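Local structure of ribulose bisphosphate carboxylase (Hyperthermus butylicus DSM 5456, 6HUN) at residues Q51-S54 and I55-A59. The protein probably catalyses the addition of carbon dioxide and water to ribulose 1,5-bisphosphate, giving two molecules of 3-phosphoglycerate in an archaeal AMP degradation pathway. Numbering follows the deposited sequence.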
loop_
_atom_site.group_PDB
_atom_site.type_symbol
_atom_site.label_atom_id
_atom_site.label_comp_id
_atom_site.label_asym_id
_atom_site.label_seq_id
_atom_site.Cartn_x
_atom_site.Cartn_y
_atom_site.Cartn_z
ATOM N N GLN A 51 -19.441 -13.888 13.331
ATOM C CA GLN A 51 -20.407 -14.624 14.152
ATOM C C GLN A 51 -21.222 -15.568 13.286
ATOM O O GLN A 51 -21.797 -15.161 12.277
ATOM C CB GLN A 51 -21.361 -13.687 14.887
ATOM C CG GLN A 51 -22.125 -14.389 16.049
ATOM C CD GLN A 51 -21.202 -15.267 16.912
ATOM O OE1 GLN A 51 -20.805 -14.844 17.994
ATOM N NE2 GLN A 51 -20.918 -16.511 16.476
ATOM N N GLY A 52 -21.302 -16.829 13.702
ATOM C CA GLY A 52 -22.161 -17.788 13.043
ATOM C C GLY A 52 -21.495 -18.552 11.922
ATOM O O GLY A 52 -22.093 -19.494 11.394
ATOM N N ILE A 53 -20.267 -18.180 11.557
ATOM C CA ILE A 53 -19.529 -18.801 10.470
ATOM C C ILE A 53 -18.560 -19.816 11.062
ATOM O O ILE A 53 -17.765 -19.473 11.949
ATOM C CB ILE A 53 -18.760 -17.728 9.665
ATOM C CG1 ILE A 53 -19.714 -16.713 9.026
ATOM C CG2 ILE A 53 -17.884 -18.388 8.627
ATOM C CD1 ILE A 53 -20.675 -17.321 8.013
ATOM N N SER A 54 -18.583 -21.051 10.561
ATOM C CA SER A 54 -17.604 -22.032 11.030
ATOM C C SER A 54 -16.235 -21.782 10.387
ATOM O O SER A 54 -16.127 -21.142 9.334
ATOM C CB SER A 54 -18.061 -23.453 10.721
ATOM O OG SER A 54 -17.763 -23.785 9.372
ATOM N N ILE A 55 -15.173 -22.276 11.045
ATOM C CA ILE A 55 -13.818 -22.037 10.534
ATOM C C ILE A 55 -13.639 -22.703 9.182
ATOM O O ILE A 55 -12.983 -22.160 8.272
ATOM C CB ILE A 55 -12.733 -22.492 11.539
ATOM C CG1 ILE A 55 -11.341 -22.204 10.992
ATOM C CG2 ILE A 55 -12.798 -24.002 11.827
ATOM C CD1 ILE A 55 -11.146 -20.685 10.585
ATOM N N LYS A 56 -14.237 -23.876 9.008
ATOM C CA LYS A 56 -14.131 -24.538 7.722
ATOM C C LYS A 56 -14.805 -23.724 6.638
ATOM O O LYS A 56 -14.288 -23.637 5.520
ATOM C CB LYS A 56 -14.739 -25.928 7.815
ATOM C CG LYS A 56 -13.809 -26.850 8.507
ATOM C CD LYS A 56 -14.094 -28.222 7.984
ATOM C CE LYS A 56 -12.861 -29.033 8.018
ATOM N NZ LYS A 56 -12.135 -28.843 9.312
ATOM N N ASP A 57 -15.970 -23.142 6.949
ATOM C CA ASP A 57 -16.653 -22.256 6.007
ATOM C C ASP A 57 -15.787 -21.032 5.682
ATOM O O ASP A 57 -15.590 -20.685 4.508
ATOM C CB ASP A 57 -17.989 -21.830 6.599
ATOM C CG ASP A 57 -18.888 -21.115 5.596
ATOM O OD1 ASP A 57 -18.421 -20.792 4.486
ATOM O OD2 ASP A 57 -20.085 -20.886 5.921
ATOM N N ALA A 58 -15.285 -20.346 6.720
ATOM C CA ALA A 58 -14.438 -19.176 6.484
ATOM C C ALA A 58 -13.239 -19.558 5.636
ATOM O O ALA A 58 -12.893 -18.854 4.689
ATOM C CB ALA A 58 -13.987 -18.576 7.812
ATOM N N ALA A 59 -12.653 -20.735 5.909
ATOM C CA ALA A 59 -11.419 -21.127 5.238
ATOM C C ALA A 59 -11.658 -21.439 3.767
ATOM O O ALA A 59 -10.815 -21.120 2.924
ATOM C CB ALA A 59 -10.770 -22.323 5.942
HETATM O O HOH W 1 -20.537 -21.432 8.396
#
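Ser-54 and Ala-58 close the first turn of helix 55-65: Ala-58 N donates to Ser-54 O at 2.9 Å in a nearly straight bond (172° at the hydrogen), and Ala-59 N repeats the pattern one residue on with Ile-55 O. Ser-54 is the N-cap. With chi1 at 81°, its hydroxyl sits between its own backbone N and carbonyl carbon and swings over the start of the helix, where OG accepts from Asp-57 N at 3.1 Å. The return link from Asp-57 to Ser-54 runs through one water, which accepts from Ser-54 N at 2.9 Å and donates to Asp-57 OD2 at 2.6 Å, while the other carboxylate oxygen, OD1, forms a salt bridge with Arg-61. The carboxylate is thus held at both oxygens, and its negative charge near the helix N-terminus probably suits the dipole. Ile-53, the residue before the cap, lays CG2 against Ala-58 CB at 4.0 Å, the N'-to-N4 contact of a hydrophobic staple, and also against Asp-57 CB. Beyond the cap, Ile-55 and Ala-58 pack on Val-47 and Pro-49 of strand 41-49, joining helix to sheet. This is a serine N-cap with a hydrophobic staple, a water standing in for the direct return bond of a capping box from Asp-57 at N3, on the helix after the first sheet strand of the Rubisco N-terminal domain.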